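Local coordinates for De novo designed switch protein caging a hemagglutinin binder (sCageHA267_1S) (Synthetic construct, PDB 7CBC) that cages a hemagglutinin binder as a de novo designed switch, probably for use as a component of a modular biosensor, at residues 129-132 with 133-137; 148-151 with 152-156. All blocks are in the same frame, centred on the assembly; numbering follows the deposited sequence.

Contact 1. Residues 129-132 with 133-137; sequences LQEL and NIRAV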
loop_
_atom_site.group_PDB
_atom_site.type_symbol
_atom_site.label_atom_id
_atom_site.label_comp_id
_atom_site.label_asym_id
_atom_site.label_seq_id
_atom_site.Cartn_x
_atom_site.Cartn_y
_atom_site.Cartn_z
ATOM N N LEU A 129 -8.192 -1.644 -13.570
ATOM C CA LEU A 129 -7.904 -2.988 -14.050
ATOM C C LEU A 129 -9.103 -3.904 -13.871
ATOM O O LEU A 129 -9.387 -4.732 -14.741
ATOM C CB LEU A 129 -6.683 -3.572 -13.348
ATOM C CG LEU A 129 -5.359 -2.855 -13.601
ATOM C CD1 LEU A 129 -4.265 -3.435 -12.712
ATOM C CD2 LEU A 129 -4.974 -2.961 -15.065
ATOM N N GLN A 130 -9.830 -3.770 -12.759
ATOM C CA GLN A 130 -11.004 -4.621 -12.559
ATOM C C GLN A 130 -12.057 -4.377 -13.632
ATOM O O GLN A 130 -12.545 -5.319 -14.267
ATOM C CB GLN A 130 -11.606 -4.391 -11.179
ATOM C CG GLN A 130 -12.691 -5.397 -10.817
ATOM C CD GLN A 130 -12.116 -6.751 -10.433
ATOM O OE1 GLN A 130 -10.915 -6.994 -10.572
ATOM N NE2 GLN A 130 -12.971 -7.637 -9.932
ATOM N N GLU A 131 -12.431 -3.115 -13.836
ATOM C CA GLU A 131 -13.401 -2.788 -14.872
ATOM C C GLU A 131 -12.931 -3.282 -16.236
ATOM O O GLU A 131 -13.704 -3.889 -16.994
ATOM C CB GLU A 131 -13.634 -1.280 -14.865
ATOM C CG GLU A 131 -14.169 -0.709 -16.167
ATOM C CD GLU A 131 -14.110 0.807 -16.172
ATOM O OE1 GLU A 131 -13.244 1.362 -15.458
ATOM O OE2 GLU A 131 -14.919 1.444 -16.886
ATOM N N LEU A 132 -11.656 -3.057 -16.548
ATOM C CA LEU A 132 -11.063 -3.614 -17.754
ATOM C C LEU A 132 -11.205 -5.124 -17.788
ATOM O O LEU A 132 -11.545 -5.698 -18.829
ATOM C CB LEU A 132 -9.588 -3.227 -17.839
ATOM C CG LEU A 132 -8.853 -3.872 -19.008
ATOM C CD1 LEU A 132 -9.095 -3.049 -20.250
ATOM C CD2 LEU A 132 -7.374 -3.965 -18.717
ATOM N N ASN A 133 -10.950 -5.792 -16.661
ATOM C CA ASN A 133 -10.984 -7.249 -16.677
ATOM C C ASN A 133 -12.404 -7.778 -16.838
ATOM O O ASN A 133 -12.604 -8.848 -17.427
ATOM C CB ASN A 133 -10.335 -7.798 -15.412
ATOM C CG ASN A 133 -8.832 -7.602 -15.405
ATOM O OD1 ASN A 133 -8.198 -7.573 -16.460
ATOM N ND2 ASN A 133 -8.256 -7.429 -14.215
ATOM N N ILE A 134 -13.400 -7.050 -16.333
ATOM C CA ILE A 134 -14.781 -7.480 -16.514
ATOM C C ILE A 134 -15.214 -7.273 -17.960
ATOM O O ILE A 134 -15.825 -8.153 -18.580
ATOM C CB ILE A 134 -15.698 -6.723 -15.545
ATOM C CG1 ILE A 134 -15.209 -6.914 -14.116
ATOM C CG2 ILE A 134 -17.124 -7.211 -15.698
ATOM C CD1 ILE A 134 -16.010 -6.142 -13.095
ATOM N N ARG A 135 -14.923 -6.090 -18.506
ATOM C CA ARG A 135 -15.281 -5.785 -19.882
ATOM C C ARG A 135 -14.638 -6.779 -20.837
ATOM O O ARG A 135 -15.259 -7.198 -21.825
ATOM C CB ARG A 135 -14.858 -4.351 -20.212
ATOM C CG ARG A 135 -15.546 -3.761 -21.433
ATOM C CD ARG A 135 -14.936 -2.428 -21.866
ATOM N NE ARG A 135 -14.566 -1.551 -20.754
ATOM C CZ ARG A 135 -13.359 -0.998 -20.610
ATOM N NH1 ARG A 135 -12.408 -1.236 -21.509
ATOM N NH2 ARG A 135 -13.098 -0.209 -19.569
ATOM N N ALA A 136 -13.397 -7.178 -20.543
ATOM C CA ALA A 136 -12.697 -8.146 -21.379
ATOM C C ALA A 136 -13.436 -9.478 -21.421
ATOM O O ALA A 136 -13.643 -10.049 -22.498
ATOM C CB ALA A 136 -11.265 -8.338 -20.875
ATOM N N VAL A 137 -13.830 -9.997 -20.257
ATOM C CA VAL A 137 -14.588 -11.247 -20.221
ATOM C C VAL A 137 -15.910 -11.083 -20.964
ATOM O O VAL A 137 -16.285 -11.914 -21.806
ATOM C CB VAL A 137 -14.811 -11.697 -18.766
ATOM C CG1 VAL A 137 -15.944 -12.711 -18.693
ATOM C CG2 VAL A 137 -13.531 -12.272 -18.186
#
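E131 and R135, one helical turn apart, run side by side with their ends pointing the same way, and the carboxylate plane stands 79° from the guanidinium plane. Their salt bridge is long, 3.6 Å from E131 OE2 to R135 NH2. R135 turns back along the helix because its chain bends at chi3 (-40°), which brings NH2 to the E131 carboxylate and NH1 to within 4.0 Å of L132 CD1; CA of L132 lies over one guanidinium face. The backbone bond beneath this pair, from R135 N to E131 O, is 2.9 Å long and nearly straight. This is the i to i+4 pattern of helix 99-142, whose other sides are buried in the designed helical bundle. On one of them N133 folds back over the preceding turn, its CG beside its own backbone N (chi1 -71°), and rests against L129 O; its amide ND2 is hydrogen-bonded to Q229 of helix 195-239. Q130 and I134 slant across each other, CG of Q130 lying 4.1 Å from CD1 of I134, while Q130 NE2 reaches out to S64 of helix 50-93 and I134 packs on I57, K61 and S64 of that helix.

Contact 2. Residues 148-151 with 152-156; sequences TIRE and ALEHA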
loop_
_atom_site.group_PDB
_atom_site.type_symbol
_atom_site.label_atom_id
_atom_site.label_comp_id
_atom_site.label_asym_id
_atom_site.label_seq_id
_atom_site.Cartn_x
_atom_site.Cartn_y
_atom_site.Cartn_z
ATOM N N THR A 148 -10.737 -11.295 -33.843
ATOM C CA THR A 148 -11.394 -10.297 -33.004
ATOM C C THR A 148 -11.201 -10.595 -31.523
ATOM O O THR A 148 -11.207 -9.673 -30.703
ATOM C CB THR A 148 -12.877 -10.255 -33.343
ATOM O OG1 THR A 148 -13.373 -11.603 -33.367
ATOM C CG2 THR A 148 -13.091 -9.600 -34.716
ATOM N N ILE A 149 -11.075 -11.878 -31.170
ATOM C CA ILE A 149 -10.707 -12.276 -29.817
ATOM C C ILE A 149 -9.332 -11.732 -29.466
ATOM O O ILE A 149 -9.111 -11.186 -28.376
ATOM C CB ILE A 149 -10.732 -13.810 -29.693
ATOM C CG1 ILE A 149 -12.164 -14.356 -29.618
ATOM C CG2 ILE A 149 -9.876 -14.270 -28.507
ATOM C CD1 ILE A 149 -12.196 -15.860 -29.534
ATOM N N ARG A 150 -8.381 -11.877 -30.385
ATOM C CA ARG A 150 -7.029 -11.434 -30.096
ATOM C C ARG A 150 -6.944 -9.914 -30.076
ATOM O O ARG A 150 -6.231 -9.336 -29.242
ATOM C CB ARG A 150 -6.064 -12.029 -31.110
ATOM C CG ARG A 150 -4.795 -11.278 -31.181
ATOM C CD ARG A 150 -3.948 -11.750 -30.041
ATOM N NE ARG A 150 -2.589 -11.302 -30.162
ATOM C CZ ARG A 150 -1.654 -12.007 -30.786
ATOM N NH1 ARG A 150 -1.968 -13.178 -31.347
ATOM N NH2 ARG A 150 -0.409 -11.546 -30.882
ATOM N N GLU A 151 -7.684 -9.245 -30.965
ATOM C CA GLU A 151 -7.751 -7.786 -30.907
ATOM C C GLU A 151 -8.203 -7.316 -29.529
ATOM O O GLU A 151 -7.672 -6.337 -28.993
ATOM C CB GLU A 151 -8.691 -7.248 -31.986
ATOM C CG GLU A 151 -8.938 -5.743 -31.895
ATOM C CD GLU A 151 -10.029 -5.251 -32.846
ATOM O OE1 GLU A 151 -10.528 -6.049 -33.673
ATOM O OE2 GLU A 151 -10.395 -4.060 -32.762
ATOM N N ALA A 152 -9.170 -8.015 -28.934
ATOM C CA ALA A 152 -9.628 -7.655 -27.597
ATOM C C ALA A 152 -8.564 -7.953 -26.543
ATOM O O ALA A 152 -8.398 -7.186 -25.592
ATOM C CB ALA A 152 -10.931 -8.389 -27.278
ATOM N N LEU A 153 -7.838 -9.062 -26.688
ATOM C CA LEU A 153 -6.773 -9.379 -25.742
ATOM C C LEU A 153 -5.625 -8.375 -25.837
ATOM O O LEU A 153 -5.104 -7.910 -24.814
ATOM C CB LEU A 153 -6.267 -10.797 -25.987
ATOM C CG LEU A 153 -7.240 -11.928 -25.639
ATOM C CD1 LEU A 153 -6.646 -13.262 -26.044
ATOM C CD2 LEU A 153 -7.562 -11.918 -24.148
ATOM N N GLU A 154 -5.210 -8.040 -27.060
ATOM C CA GLU A 154 -4.152 -7.051 -27.245
ATOM C C GLU A 154 -4.557 -5.699 -26.678
ATOM O O GLU A 154 -3.721 -4.964 -26.136
ATOM C CB GLU A 154 -3.807 -6.936 -28.734
ATOM C CG GLU A 154 -3.054 -8.147 -29.284
ATOM C CD GLU A 154 -1.633 -8.248 -28.750
ATOM O OE1 GLU A 154 -1.015 -7.187 -28.515
ATOM O OE2 GLU A 154 -1.134 -9.382 -28.563
ATOM N N HIS A 155 -5.838 -5.351 -26.787
ATOM C CA HIS A 155 -6.294 -4.093 -26.211
ATOM C C HIS A 155 -6.211 -4.128 -24.688
ATOM O O HIS A 155 -5.765 -3.157 -24.064
ATOM C CB HIS A 155 -7.717 -3.787 -26.671
ATOM C CG HIS A 155 -8.222 -2.464 -26.201
ATOM N ND1 HIS A 155 -8.727 -2.269 -24.932
ATOM C CD2 HIS A 155 -8.279 -1.261 -26.821
ATOM C CE1 HIS A 155 -9.077 -1.002 -24.790
ATOM N NE2 HIS A 155 -8.814 -0.368 -25.921
ATOM N N ALA A 156 -6.620 -5.249 -24.080
ATOM C CA ALA A 156 -6.527 -5.410 -22.630
ATOM C C ALA A 156 -5.080 -5.367 -22.154
ATOM O O ALA A 156 -4.778 -4.782 -21.107
ATOM C CB ALA A 156 -7.181 -6.727 -22.206
#
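Near its start, helix 146-190 carries an i to i+4 arginine-glutamate pair, R150 and E154, on the surface of the helical bundle. The two side chains run alongside one another and point the same way. OE2 of E154 does the bonding: it accepts NE of R150 at 2.9 Å and, weakly, NH2 at 3.3 Å, so a single carboxylate oxygen meets one edge of the guanidinium group. The fit is not flat. The two planes are 44° apart, and OE2 is approached on its anti side, with NE 20° out of the carboxylate plane. Both chains fold to make this meeting possible: R150 bends at chi2 (81°), while E154 CG, beside its own backbone N, lies 3.3 Å from R150 NE, and the bend at chi2 of E154 then brings OE2 to the guanidinium edge. An alanine in place of E154 would probably leave NE and NH2 of R150 without this acceptor and free the guanidinium to swing, with R237 of helix 195-239, a like charge close to its NH1, no longer offset by the carboxylate. Below the pair, the backbone bond from E154 N to R150 O is short, 2.7 Å, and nearly straight. The inward side is apolar: I149 and L153 also lie side by side, CG2 of I149 reaching CD1 of L153 at 4.2 Å. I149 and L153 both touch L140 of helix 99-142, and L153 goes on to L236 of helix 195-239. At the helix start, T148 OG1 is hydrogen-bonded to the carbonyl of D145. A salt bridge on the outer side and a leucine-isoleucine pair turned to the neighbouring helices are the two faces of an amphipathic helix in a designed bundle.

How the contacts relate
Going from the N terminus, contact 1 comes first, in the last third of helix 99-142; the chain then turns through a short connection after residue 142 and enters helix 146-190, where contact 2 lies in the first turns. Each is a local contact whose i to i+4 pairs span about one turn of its own helix, so neither closes a long loop, and the two follow in series, neither nesting nor crossing. The reversal between the helices brings them back together: their centres are 12 Å apart, and L132 CD2 of contact 1 packs 3.6 Å from A156 O of contact 2. Both touch helix 195-239, at L236 among other residues, and contact 1 also packs on helices 3-46 and 50-93.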